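Local structure of putative phenazine biosynthesis PhzC/PhzF protein (Clostridium difficile, 4DUN) at residues A[80-85]-A[107-112]; A[174-178]-A[189-194]; A[199-203]-A[227-233]; A[220-225]-A[235-239]. The protein probably acts as an isomerase of the PhzF family, whose fold is related to that of diaminopimelate epimerase. All coordinates share one frame; numbering follows the deposited sequence. Where two conformers were deposited one is given.

Contact 1: A[80-85]-A[107-112]; sequences AYVISN and RNGNLY
Arg-107 reaches from its strand to Ser-84 on helix 73-87, and its side chain repays following outward from CB. CG stands anti to the backbone N (chi1 -174°) and the chain stays extended to NE. CD is the first atom to touch, lying 3.3 Å from Ser-84 OG. At NE the direction of the bonding reverses: NE donates back to Gly-109 O at 2.9 Å, into the hairpin's own turn. NH1 then crosses the contact, donating to Ser-84 OG at 3.0 Å with the oxygen practically in the guanidinium plane; this serine oxygen is also bonded to the backbone O of Val-91. NH2 ends the chain on Asn-110 OD1, 2.7 Å away. The turn that supplies two of these acceptors is type II' from Asn-108 to Leu-111, with Gly-109 at its positive-phi position.

Beside the arginine, the Tyr-112 ring slides in against the helix. Its CD1 meets Ala-80 CB at 4.0 Å, and Tyr-81 CB sits over one of its faces. Tyr-112 OH lies above one face of the guanidinium, offset toward the rim. On the helix, Asn-85 ND2 donates to Tyr-81 O at 2.9 Å, while its OD1 takes a bond from water 1. The helix packs here on the hairpin of strands 101-108 and 111-117, within a lobe where strands 4-11 and 244-259 also touch it. With three nitrogens directed to three different oxygens, the guanidinium is fixed in rotation and ties the turn to the helix by polar bonds, while the tyrosine supplies the apolar packing.

Contact 2: A[174-178]-A[189-194]; sequences LGIII and SRYFCP
Ile-176 and Phe-192 exchange both of their backbone bonds: Ile-176 N gives to Phe-192 O at 3.0 Å, and Phe-192 N gives to Ile-176 O at 2.9 Å. Two residues on, Ile-178 and Arg-190 repeat the exchange, each bond being 3.1 Å between the N of one residue and the O of the other. This is the antiparallel ladder of the hairpin formed by strands 176-181 and 187-193. Between those two pairs sits the non-hydrogen-bonded pair Ile-177 and Tyr-191, whose backbones bond outward instead: Ile-177 to Leu-147 and Leu-149 of strand 147-150, Tyr-191 to Asp-200 of strand 198-200.

Side chains divide between the two faces. On one, Ile-177 CG1 presses on Tyr-191 CD2 at 3.4 Å. The tyrosine ring swings along the neighbouring strand, its CG anti to the backbone N (chi1 -173°), which lays OH 3.6 Å from the bare CA of Gly-175. That hydroxyl is bonded to Asp-146 OD1 and also to a bound buffer molecule, probably from the crystallisation liquor. On the other face, Ile-178 CD1 meets the edge of the Phe-192 ring at CE2, 3.9 Å away, and Ile-176 CG1 packs on Pro-194 CG. Arg-190 bends away at chi3, placing its guanidinium so that Phe-192 CZ lies over one face. NE forms a salt bridge with Glu-199, and NH1 serves the carbonyls of Val-157 and Tyr-160.

Buried polar groups are thus paid for on both faces: the arginine's charge is met by a carboxylate and main-chain oxygens, and the tyrosine's hydroxyl is held where a small polar molecule is bound, consistent with a pocket there.

Contact 3: A[199-203]-A[227-233]; sequences EDPVT and QLSNRGG
Gln-227 extends its amide beneath residues 200 to 203, while Ser-229, at the head of an ST motif in the turn between strands 222-227 and 233-239, holds Pro-201. The glutamine CG is anti to the backbone N (chi1 -170°) and the chain runs on extended, which brings the amide alongside the Thr-203 hydroxyl. NE2 donates to Thr-203 OG1 at 3.0 Å, the oxygen lying in the amide plane. Its second bond, to Asp-200 O at 2.9 Å, comes in well above that carbonyl's plane. Thr-203 N returns a bond to OE1 at 2.8 Å, likewise from above the plane. Both ends of the amide are thereby used, which fixes which way round it sits.

Thr-203 OG1 donates a hydrogen bond to Asp-200 OD2, from above the carboxylate plane. The aspartate side chain is about 6 Å from that of Glu-47, the predicted active-site residue, so Gln-227 stands probably in a second shell behind this region. Glu-199 lays OE2 3.3 Å from Ser-229 CA, but its main partner is Arg-190. Arg-231 donates to the Gly-19 carbonyl and forms a salt bridge with Glu-42 of the second subunit.

Val-202 turns CG2 onto Gly-233 CA, 3.5 Å away. Ser-229 OG has two roles: it accepts from Gly-232 N and donates to Pro-201 O at 2.7 Å, in the carbonyl plane on a lone pair.

Contact 4: A[220-225]-A[235-239]; sequences KHKMVA and IQCEV
His-221 O is met by two hydrogens from the opposite strand: Val-239 N donates to it at 2.8 Å, nearly straight (167°), and Glu-238 CA brings a CA-H contact at 3.3 Å. From there the antiparallel ladder of strands 222-227 and 233-239 runs on. Met-223 N donates to Cys-237 O at 2.9 Å and Cys-237 N answers to Met-223 O; Ala-225 and Ile-235 make the same double exchange. Lys-222 with Glu-238 and Val-224 with Gln-236 form the non-hydrogen-bonded pairs between.

The buried face carries Met-223, Ala-225, Ile-235 and Cys-237. The cysteine's SG is anti to its carbonyl carbon (chi1 -61°), which sends it diagonally across to Ala-225 CB, 4.0 Å away. Ile-235 CD1 reaches Ala-225 O at 3.7 Å. Phe-187 and helix 207-218 cover this face, the helix touching Cys-237 through Ile-211 and Ala-225 through His-207.

On the other face Lys-222 and Glu-238 lie alongside each other, pointing the same way, with their CG atoms 3.8 Å apart. Glu-238 was modelled in two conformers, so how close its carboxylate comes to the lysine is doubtful. Gln-236 bends at chi2 to bring its amide beside Val-224. At the open end of the hairpin, His-221 CD2 leans on Val-239 CB at 3.8 Å, the imidazole running obliquely past the valine.

The chemistry is that of a two-faced ribbon: main-chain bonds give it its register, apolar side chains and a thiol seat it against the helix and Phe-187, while Lys-222, Glu-238 and Gln-236 share the other face with Val-224.

Along the chain, contact 1 closes first and contact 2 follows; contacts 3 and 4 come last, their segments alternating. Contacts 1 and 2 lie on opposite sides of the chain's centre, their own centres about 27 Å apart. Contacts 2 and 3 are closest, about 10 Å between centres, joined by neighbouring strands 187-193 and 198-200 and by the salt bridge of Arg-190 with Glu-199. Segment 227-233 of contact 3 is the turn of the hairpin whose strands pair in contact 4, and Val-202 packs on Ile-235 between them. Contact 4 also reaches contact 1, through Gln-236 on Leu-111. Contacts 2 and 3 thus lie near the predicted active site, while contact 4 borders the hairpin of contact 1.

Contact 1: A[80-85]-A[107-112]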
loop_
_atom_site.group_PDB
_atom_site.type_symbol
_atom_site.label_atom_id
_atom_site.label_comp_id
_atom_site.label_asym_id
_atom_site.label_seq_id
_atom_site.Cartn_x
_atom_site.Cartn_y
_atom_site.Cartn_z
ATOM N N ALA A 80 15.981 -9.616 -10.199
ATOM C CA ALA A 80 17.218 -9.768 -10.971
ATOM C C ALA A 80 18.103 -8.538 -10.772
ATOM O O ALA A 80 19.309 -8.680 -10.603
ATOM C CB ALA A 80 16.912 -9.971 -12.453
ATOM N N TYR A 81 17.497 -7.331 -10.753
ATOM C CA TYR A 81 18.223 -6.078 -10.506
ATOM C C TYR A 81 18.926 -6.159 -9.138
ATOM O O TYR A 81 20.121 -5.876 -9.024
ATOM C CB TYR A 81 17.256 -4.869 -10.576
ATOM C CG TYR A 81 17.854 -3.587 -10.016
ATOM C CD1 TYR A 81 18.540 -2.698 -10.836
ATOM C CD2 TYR A 81 17.769 -3.287 -8.653
ATOM C CE1 TYR A 81 19.099 -1.525 -10.326
ATOM C CE2 TYR A 81 18.365 -2.141 -8.126
ATOM C CZ TYR A 81 19.014 -1.256 -8.969
ATOM O OH TYR A 81 19.581 -0.113 -8.452
ATOM N N VAL A 82 18.202 -6.632 -8.115
ATOM C CA VAL A 82 18.771 -6.760 -6.777
ATOM C C VAL A 82 19.950 -7.759 -6.775
ATOM O O VAL A 82 20.998 -7.434 -6.211
ATOM C CB VAL A 82 17.686 -7.133 -5.736
ATOM C CG1 VAL A 82 18.315 -7.547 -4.398
ATOM C CG2 VAL A 82 16.720 -5.966 -5.531
ATOM N N ILE A 83 19.779 -8.945 -7.401
ATOM C CA ILE A 83 20.824 -9.979 -7.452
ATOM C C ILE A 83 22.119 -9.408 -8.070
ATOM O O ILE A 83 23.190 -9.507 -7.457
ATOM C CB ILE A 83 20.338 -11.260 -8.213
ATOM C CG1 ILE A 83 19.162 -11.978 -7.481
ATOM C CG2 ILE A 83 21.499 -12.236 -8.515
ATOM C CD1 ILE A 83 19.442 -12.484 -5.959
ATOM N N SER A 84 22.015 -8.822 -9.277
ATOM C CA SER A 84 23.173 -8.309 -10.023
ATOM C C SER A 84 23.763 -7.018 -9.455
ATOM O O SER A 84 24.922 -6.744 -9.712
ATOM C CB SER A 84 22.829 -8.120 -11.496
ATOM O OG SER A 84 24.029 -8.103 -12.248
ATOM N N ASN A 85 23.009 -6.235 -8.672
ATOM C CA ASN A 85 23.580 -5.024 -8.097
ATOM C C ASN A 85 24.127 -5.237 -6.685
ATOM O O ASN A 85 25.011 -4.467 -6.271
ATOM C CB ASN A 85 22.549 -3.886 -8.061
ATOM C CG ASN A 85 22.426 -3.169 -9.374
ATOM O OD1 ASN A 85 22.988 -2.080 -9.559
ATOM N ND2 ASN A 85 21.696 -3.767 -10.319
ATOM N N ARG A 107 21.119 -9.629 -17.898
ATOM C CA ARG A 107 21.491 -8.230 -17.713
ATOM C C ARG A 107 22.343 -7.817 -18.893
ATOM O O ARG A 107 23.377 -8.436 -19.162
ATOM C CB ARG A 107 22.246 -7.992 -16.380
ATOM C CG ARG A 107 22.491 -6.498 -16.130
ATOM C CD ARG A 107 23.225 -6.251 -14.844
ATOM N NE ARG A 107 23.653 -4.855 -14.712
ATOM C CZ ARG A 107 24.239 -4.371 -13.628
ATOM N NH1 ARG A 107 24.474 -5.160 -12.589
ATOM N NH2 ARG A 107 24.617 -3.098 -13.580
ATOM N N ASN A 108 21.900 -6.804 -19.621
ATOM C CA ASN A 108 22.623 -6.288 -20.790
ATOM C C ASN A 108 22.852 -4.809 -20.497
ATOM O O ASN A 108 21.932 -4.000 -20.639
ATOM C CB ASN A 108 21.796 -6.546 -22.065
ATOM C CG ASN A 108 22.393 -5.983 -23.340
ATOM O OD1 ASN A 108 23.397 -5.251 -23.338
ATOM N ND2 ASN A 108 21.792 -6.335 -24.473
ATOM N N GLY A 109 24.057 -4.478 -20.019
ATOM C CA GLY A 109 24.374 -3.128 -19.560
ATOM C C GLY A 109 23.574 -2.928 -18.286
ATOM O O GLY A 109 23.786 -3.651 -17.314
ATOM N N ASN A 110 22.587 -2.025 -18.309
ATOM C CA ASN A 110 21.667 -1.824 -17.177
ATOM C C ASN A 110 20.231 -2.189 -17.576
ATOM O O ASN A 110 19.264 -1.869 -16.855
ATOM C CB ASN A 110 21.784 -0.394 -16.622
ATOM C CG ASN A 110 23.047 -0.220 -15.827
ATOM O OD1 ASN A 110 23.479 -1.125 -15.114
ATOM N ND2 ASN A 110 23.686 0.936 -15.937
ATOM N N LEU A 111 20.097 -2.926 -18.670
ATOM C CA LEU A 111 18.797 -3.398 -19.131
ATOM C C LEU A 111 18.621 -4.850 -18.708
ATOM O O LEU A 111 19.550 -5.632 -18.796
ATOM C CB LEU A 111 18.687 -3.323 -20.650
ATOM C CG LEU A 111 18.348 -1.979 -21.280
ATOM C CD1 LEU A 111 18.667 -1.985 -22.763
ATOM C CD2 LEU A 111 16.898 -1.611 -21.031
ATOM N N TYR A 112 17.427 -5.211 -18.258
ATOM C CA TYR A 112 17.159 -6.586 -17.853
ATOM C C TYR A 112 16.241 -7.213 -18.885
ATOM O O TYR A 112 15.165 -6.709 -19.145
ATOM C CB TYR A 112 16.601 -6.631 -16.432
ATOM C CG TYR A 112 17.665 -6.216 -15.455
ATOM C CD1 TYR A 112 18.477 -7.157 -14.847
ATOM C CD2 TYR A 112 17.903 -4.879 -15.195
ATOM C CE1 TYR A 112 19.471 -6.776 -13.987
ATOM C CE2 TYR A 112 18.891 -4.492 -14.337
ATOM C CZ TYR A 112 19.676 -5.444 -13.734
ATOM O OH TYR A 112 20.669 -5.065 -12.876
HETATM O O HOH W 1 23.422 -0.704 -11.741
#

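Contact 2: A[174-178]-A[189-194]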
loop_
_atom_site.group_PDB
_atom_site.type_symbol
_atom_site.label_atom_id
_atom_site.label_comp_id
_atom_site.label_asym_id
_atom_site.label_seq_id
_atom_site.Cartn_x
_atom_site.Cartn_y
_atom_site.Cartn_z
ATOM N N LEU A 174 -8.646 -11.985 -18.820
ATOM C CA LEU A 174 -8.005 -11.688 -17.533
ATOM C C LEU A 174 -7.928 -10.171 -17.316
ATOM O O LEU A 174 -8.389 -9.660 -16.296
ATOM C CB LEU A 174 -6.596 -12.325 -17.431
ATOM C CG LEU A 174 -5.766 -11.963 -16.161
ATOM C CD1 LEU A 174 -6.390 -12.526 -14.893
ATOM C CD2 LEU A 174 -4.337 -12.465 -16.276
ATOM N N GLY A 175 -7.323 -9.489 -18.270
ATOM C CA GLY A 175 -7.155 -8.045 -18.250
ATOM C C GLY A 175 -7.683 -7.401 -19.513
ATOM O O GLY A 175 -7.959 -8.081 -20.508
ATOM N N ILE A 176 -7.827 -6.083 -19.471
ATOM C CA ILE A 176 -8.312 -5.288 -20.598
ATOM C C ILE A 176 -7.178 -4.369 -21.015
ATOM O O ILE A 176 -6.732 -3.533 -20.221
ATOM C CB ILE A 176 -9.610 -4.486 -20.256
ATOM C CG1 ILE A 176 -10.713 -5.368 -19.582
ATOM C CG2 ILE A 176 -10.127 -3.703 -21.470
ATOM C CD1 ILE A 176 -11.245 -6.608 -20.394
ATOM N N ILE A 177 -6.749 -4.511 -22.271
ATOM C CA ILE A 177 -5.672 -3.720 -22.843
ATOM C C ILE A 177 -6.240 -2.715 -23.847
ATOM O O ILE A 177 -7.056 -3.088 -24.700
ATOM C CB ILE A 177 -4.629 -4.651 -23.549
ATOM C CG1 ILE A 177 -3.978 -5.677 -22.581
ATOM C CG2 ILE A 177 -3.553 -3.841 -24.324
ATOM C CD1 ILE A 177 -3.262 -6.803 -23.317
ATOM N N ILE A 178 -5.773 -1.462 -23.779
ATOM C CA ILE A 178 -6.075 -0.463 -24.790
ATOM C C ILE A 178 -4.726 -0.125 -25.437
ATOM O O ILE A 178 -3.718 -0.066 -24.738
ATOM C CB ILE A 178 -6.873 0.767 -24.283
ATOM C CG1 ILE A 178 -6.107 1.535 -23.177
ATOM C CG2 ILE A 178 -8.294 0.367 -23.849
ATOM C CD1 ILE A 178 -6.744 2.899 -22.779
ATOM N N SER A 189 0.299 1.475 -24.644
ATOM C CA SER A 189 -0.813 0.690 -24.082
ATOM C C SER A 189 -1.046 1.061 -22.627
ATOM O O SER A 189 -0.238 1.752 -22.016
ATOM C CB SER A 189 -0.583 -0.818 -24.209
ATOM O OG SER A 189 0.426 -1.270 -23.312
ATOM N N ARG A 190 -2.205 0.684 -22.133
ATOM C CA ARG A 190 -2.608 0.749 -20.737
ATOM C C ARG A 190 -3.289 -0.582 -20.448
ATOM O O ARG A 190 -3.967 -1.134 -21.324
ATOM C CB ARG A 190 -3.495 1.951 -20.415
ATOM C CG ARG A 190 -2.725 3.280 -20.443
ATOM C CD ARG A 190 -3.666 4.445 -20.375
ATOM N NE ARG A 190 -4.267 4.567 -19.051
ATOM C CZ ARG A 190 -5.341 5.295 -18.777
ATOM N NH1 ARG A 190 -5.959 5.981 -19.744
ATOM N NH2 ARG A 190 -5.812 5.347 -17.539
ATOM N N TYR A 191 -3.048 -1.127 -19.259
ATOM C CA TYR A 191 -3.563 -2.440 -18.879
ATOM C C TYR A 191 -4.407 -2.303 -17.616
ATOM O O TYR A 191 -3.920 -1.811 -16.599
ATOM C CB TYR A 191 -2.378 -3.413 -18.668
ATOM C CG TYR A 191 -2.772 -4.850 -18.423
ATOM C CD1 TYR A 191 -3.158 -5.282 -17.157
ATOM C CD2 TYR A 191 -2.621 -5.812 -19.417
ATOM C CE1 TYR A 191 -3.488 -6.623 -16.916
ATOM C CE2 TYR A 191 -2.957 -7.150 -19.192
ATOM C CZ TYR A 191 -3.389 -7.551 -17.939
ATOM O OH TYR A 191 -3.708 -8.867 -17.710
ATOM N N PHE A 192 -5.656 -2.764 -17.673
ATOM C CA PHE A 192 -6.597 -2.668 -16.557
ATOM C C PHE A 192 -6.918 -4.042 -15.972
ATOM O O PHE A 192 -7.207 -4.996 -16.714
ATOM C CB PHE A 192 -7.892 -1.943 -17.000
ATOM C CG PHE A 192 -7.585 -0.574 -17.581
ATOM C CD1 PHE A 192 -7.262 0.497 -16.752
ATOM C CD2 PHE A 192 -7.571 -0.371 -18.958
ATOM C CE1 PHE A 192 -6.923 1.747 -17.290
ATOM C CE2 PHE A 192 -7.226 0.874 -19.494
ATOM C CZ PHE A 192 -6.915 1.929 -18.651
ATOM N N CYS A 193 -6.873 -4.121 -14.621
ATOM C CA CYS A 193 -7.140 -5.313 -13.817
ATOM C C CYS A 193 -8.488 -5.116 -13.114
ATOM O O CYS A 193 -8.533 -4.528 -12.019
ATOM C CB CYS A 193 -6.007 -5.552 -12.822
ATOM S SG CYS A 193 -4.355 -5.439 -13.550
ATOM N N PRO A 194 -9.598 -5.556 -13.759
ATOM C CA PRO A 194 -10.933 -5.264 -13.213
ATOM C C PRO A 194 -11.211 -5.840 -11.822
ATOM O O PRO A 194 -11.834 -5.149 -11.013
ATOM C CB PRO A 194 -11.878 -5.853 -14.270
ATOM C CG PRO A 194 -11.060 -5.821 -15.551
ATOM C CD PRO A 194 -9.707 -6.230 -15.074
#

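Contact 3: A[199-203]-A[227-233]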
loop_
_atom_site.group_PDB
_atom_site.type_symbol
_atom_site.label_atom_id
_atom_site.label_comp_id
_atom_site.label_asym_id
_atom_site.label_seq_id
_atom_site.Cartn_x
_atom_site.Cartn_y
_atom_site.Cartn_z
ATOM N N GLU A 199 -5.240 -0.104 -12.289
ATOM C CA GLU A 199 -4.527 -0.055 -13.557
ATOM C C GLU A 199 -3.099 -0.523 -13.300
ATOM O O GLU A 199 -2.433 -0.018 -12.402
ATOM C CB GLU A 199 -4.565 1.353 -14.155
ATOM C CG GLU A 199 -3.656 1.478 -15.360
ATOM C CD GLU A 199 -3.668 2.830 -16.039
ATOM O OE1 GLU A 199 -4.320 3.767 -15.527
ATOM O OE2 GLU A 199 -2.998 2.952 -17.086
ATOM N N ASP A 200 -2.637 -1.508 -14.063
ATOM C CA ASP A 200 -1.287 -2.033 -13.861
ATOM C C ASP A 200 -0.247 -0.991 -14.337
ATOM O O ASP A 200 -0.353 -0.516 -15.463
ATOM C CB ASP A 200 -1.148 -3.327 -14.665
ATOM C CG ASP A 200 -0.067 -4.277 -14.208
ATOM O OD1 ASP A 200 0.448 -4.109 -13.057
ATOM O OD2 ASP A 200 0.226 -5.217 -14.955
ATOM N N PRO A 201 0.725 -0.590 -13.487
ATOM C CA PRO A 201 1.717 0.418 -13.917
ATOM C C PRO A 201 2.486 0.004 -15.184
ATOM O O PRO A 201 2.593 0.803 -16.112
ATOM C CB PRO A 201 2.641 0.538 -12.699
ATOM C CG PRO A 201 1.729 0.189 -11.531
ATOM C CD PRO A 201 0.943 -0.980 -12.080
ATOM N N VAL A 202 3.034 -1.219 -15.217
ATOM C CA VAL A 202 3.783 -1.755 -16.369
ATOM C C VAL A 202 3.516 -3.249 -16.436
ATOM O O VAL A 202 3.641 -3.938 -15.420
ATOM C CB VAL A 202 5.323 -1.483 -16.390
ATOM C CG1 VAL A 202 5.875 -1.669 -17.805
ATOM C CG2 VAL A 202 5.675 -0.090 -15.879
ATOM N N THR A 203 3.160 -3.744 -17.623
ATOM C CA THR A 203 2.841 -5.156 -17.813
ATOM C C THR A 203 3.757 -5.774 -18.867
ATOM O O THR A 203 3.702 -5.391 -20.032
ATOM C CB THR A 203 1.358 -5.295 -18.245
ATOM O OG1 THR A 203 0.525 -4.437 -17.457
ATOM C CG2 THR A 203 0.851 -6.762 -18.189
ATOM N N GLN A 227 3.992 2.253 -21.573
ATOM C CA GLN A 227 2.769 1.907 -20.861
ATOM C C GLN A 227 2.368 3.200 -20.185
ATOM O O GLN A 227 3.120 3.702 -19.345
ATOM C CB GLN A 227 2.946 0.724 -19.890
ATOM C CG GLN A 227 1.573 0.272 -19.374
ATOM C CD GLN A 227 1.502 -1.187 -19.030
ATOM O OE1 GLN A 227 2.140 -2.042 -19.668
ATOM N NE2 GLN A 227 0.702 -1.510 -18.017
ATOM N N LEU A 228 1.250 3.794 -20.630
ATOM C CA LEU A 228 0.842 5.131 -20.220
ATOM C C LEU A 228 -0.024 5.147 -18.955
ATOM O O LEU A 228 -1.076 5.792 -18.896
ATOM C CB LEU A 228 0.152 5.844 -21.410
ATOM C CG LEU A 228 1.030 6.041 -22.660
ATOM C CD1 LEU A 228 0.244 6.761 -23.753
ATOM C CD2 LEU A 228 2.358 6.810 -22.338
ATOM N N SER A 229 0.467 4.472 -17.911
ATOM C CA SER A 229 -0.128 4.504 -16.579
ATOM C C SER A 229 0.317 5.816 -15.919
ATOM O O SER A 229 1.209 6.482 -16.461
ATOM C CB SER A 229 0.357 3.298 -15.767
ATOM O OG SER A 229 1.779 3.306 -15.736
ATOM N N ASN A 230 -0.236 6.146 -14.747
ATOM C CA ASN A 230 0.130 7.330 -13.956
ATOM C C ASN A 230 1.655 7.356 -13.741
ATOM O O ASN A 230 2.304 8.354 -14.042
ATOM C CB ASN A 230 -0.614 7.290 -12.602
ATOM C CG ASN A 230 -0.388 8.485 -11.705
ATOM O OD1 ASN A 230 -0.164 9.618 -12.158
ATOM N ND2 ASN A 230 -0.457 8.254 -10.401
ATOM N N ARG A 231 2.222 6.220 -13.297
ATOM C CA ARG A 231 3.661 6.088 -13.059
ATOM C C ARG A 231 4.434 6.014 -14.383
ATOM O O ARG A 231 5.460 6.686 -14.526
ATOM C CB ARG A 231 3.947 4.868 -12.174
ATOM C CG ARG A 231 3.391 5.034 -10.737
ATOM C CD ARG A 231 3.651 3.796 -9.889
ATOM N NE ARG A 231 5.083 3.534 -9.747
ATOM C CZ ARG A 231 5.827 3.861 -8.695
ATOM N NH1 ARG A 231 5.277 4.448 -7.636
ATOM N NH2 ARG A 231 7.123 3.590 -8.686
ATOM N N GLY A 232 3.908 5.237 -15.326
ATOM C CA GLY A 232 4.453 5.083 -16.671
ATOM C C GLY A 232 5.596 4.106 -16.770
ATOM O O GLY A 232 6.413 3.980 -15.854
ATOM N N GLY A 233 5.651 3.407 -17.889
ATOM C CA GLY A 233 6.722 2.452 -18.124
ATOM C C GLY A 233 7.243 2.495 -19.538
ATOM O O GLY A 233 6.532 2.910 -20.449
HETATM O O HOH W 2 -2.495 4.831 -13.841
#

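Contact 4: A[220-225]-A[235-239]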
loop_
_atom_site.group_PDB
_atom_site.type_symbol
_atom_site.label_atom_id
_atom_site.label_comp_id
_atom_site.label_asym_id
_atom_site.label_seq_id
_atom_site.Cartn_x
_atom_site.Cartn_y
_atom_site.Cartn_z
ATOM N N LYS A 220 8.449 -3.668 -38.260
ATOM C CA LYS A 220 9.668 -3.537 -37.453
ATOM C C LYS A 220 9.883 -4.735 -36.526
ATOM O O LYS A 220 8.926 -5.218 -35.914
ATOM C CB LYS A 220 9.602 -2.263 -36.593
ATOM C CG LYS A 220 9.645 -0.959 -37.372
ATOM C CD LYS A 220 9.474 0.253 -36.444
ATOM C CE LYS A 220 10.783 0.729 -35.866
ATOM N NZ LYS A 220 10.667 2.092 -35.292
ATOM N N HIS A 221 11.144 -5.180 -36.380
ATOM C CA HIS A 221 11.470 -6.299 -35.487
ATOM C C HIS A 221 11.914 -5.784 -34.120
ATOM O O HIS A 221 11.795 -6.513 -33.144
ATOM C CB HIS A 221 12.530 -7.225 -36.088
ATOM C CG HIS A 221 11.988 -8.175 -37.113
ATOM N ND1 HIS A 221 12.756 -8.588 -38.184
ATOM C CD2 HIS A 221 10.770 -8.766 -37.197
ATOM C CE1 HIS A 221 11.990 -9.414 -38.880
ATOM N NE2 HIS A 221 10.783 -9.546 -38.326
ATOM N N LYS A 222 12.429 -4.542 -34.059
ATOM C CA LYS A 222 12.861 -3.878 -32.826
ATOM C C LYS A 222 12.027 -2.644 -32.645
ATOM O O LYS A 222 11.938 -1.827 -33.566
ATOM C CB LYS A 222 14.349 -3.515 -32.867
ATOM C CG LYS A 222 15.293 -4.698 -32.704
ATOM C CD LYS A 222 16.756 -4.258 -32.609
ATOM C CE LYS A 222 17.154 -3.745 -31.242
ATOM N NZ LYS A 222 18.581 -3.332 -31.210
ATOM N N MET A 223 11.394 -2.515 -31.484
ATOM C CA MET A 223 10.500 -1.399 -31.182
ATOM C C MET A 223 10.627 -0.954 -29.752
ATOM O O MET A 223 11.155 -1.693 -28.910
ATOM C CB MET A 223 9.022 -1.823 -31.422
ATOM C CG MET A 223 8.673 -2.136 -32.865
ATOM S SD MET A 223 7.006 -2.824 -33.034
ATOM C CE MET A 223 7.296 -4.526 -32.426
ATOM N N VAL A 224 10.135 0.256 -29.463
ATOM C CA VAL A 224 10.054 0.763 -28.102
ATOM C C VAL A 224 8.567 1.009 -27.833
ATOM O O VAL A 224 7.846 1.511 -28.704
ATOM C CB VAL A 224 10.963 1.991 -27.791
ATOM C CG1 VAL A 224 10.482 3.265 -28.493
ATOM C CG2 VAL A 224 11.093 2.204 -26.279
ATOM N N ALA A 225 8.109 0.593 -26.658
ATOM C CA ALA A 225 6.719 0.741 -26.230
ATOM C C ALA A 225 6.660 1.509 -24.932
ATOM O O ALA A 225 7.586 1.445 -24.117
ATOM C CB ALA A 225 6.080 -0.631 -26.047
ATOM N N ILE A 235 9.242 -0.046 -22.288
ATOM C CA ILE A 235 9.547 -1.445 -22.574
ATOM C C ILE A 235 10.264 -1.554 -23.898
ATOM O O ILE A 235 9.721 -1.128 -24.929
ATOM C CB ILE A 235 8.256 -2.333 -22.598
ATOM C CG1 ILE A 235 7.331 -2.100 -21.365
ATOM C CG2 ILE A 235 8.637 -3.821 -22.753
ATOM C CD1 ILE A 235 6.296 -0.906 -21.536
ATOM N N GLN A 236 11.463 -2.137 -23.875
ATOM C CA GLN A 236 12.235 -2.419 -25.092
ATOM C C GLN A 236 11.714 -3.747 -25.608
ATOM O O GLN A 236 11.618 -4.710 -24.828
ATOM C CB GLN A 236 13.764 -2.462 -24.844
ATOM C CG GLN A 236 14.363 -1.226 -24.169
ATOM C CD GLN A 236 14.084 0.069 -24.887
ATOM O OE1 GLN A 236 14.099 0.157 -26.124
ATOM N NE2 GLN A 236 13.808 1.108 -24.116
ATOM N N CYS A 237 11.339 -3.781 -26.889
ATOM C CA CYS A 237 10.670 -4.901 -27.550
ATOM C C CYS A 237 11.449 -5.393 -28.725
ATOM O O CYS A 237 11.900 -4.583 -29.542
ATOM C CB CYS A 237 9.284 -4.468 -28.013
ATOM S SG CYS A 237 8.182 -3.951 -26.680
ATOM N N GLU A 238 11.558 -6.719 -28.872
ATOM C CA GLU A 238 12.249 -7.319 -30.011
ATOM C C GLU A 238 11.639 -8.664 -30.375
ATOM O O GLU A 238 11.445 -9.516 -29.502
ATOM C CB GLU A 238 13.756 -7.463 -29.744
ATOM C CG GLU A 238 14.538 -8.006 -30.931
ATOM C CD GLU A 238 16.041 -8.135 -30.782
ATOM O OE1 GLU A 238 16.591 -7.665 -29.761
ATOM O OE2 GLU A 238 16.671 -8.704 -31.702
ATOM N N VAL A 239 11.388 -8.859 -31.686
ATOM C CA VAL A 239 10.858 -10.102 -32.258
ATOM C C VAL A 239 12.089 -10.982 -32.451
ATOM O O VAL A 239 13.032 -10.569 -33.150
ATOM C CB VAL A 239 10.076 -9.896 -33.586
ATOM C CG1 VAL A 239 9.605 -11.229 -34.165
ATOM C CG2 VAL A 239 8.906 -8.946 -33.409
#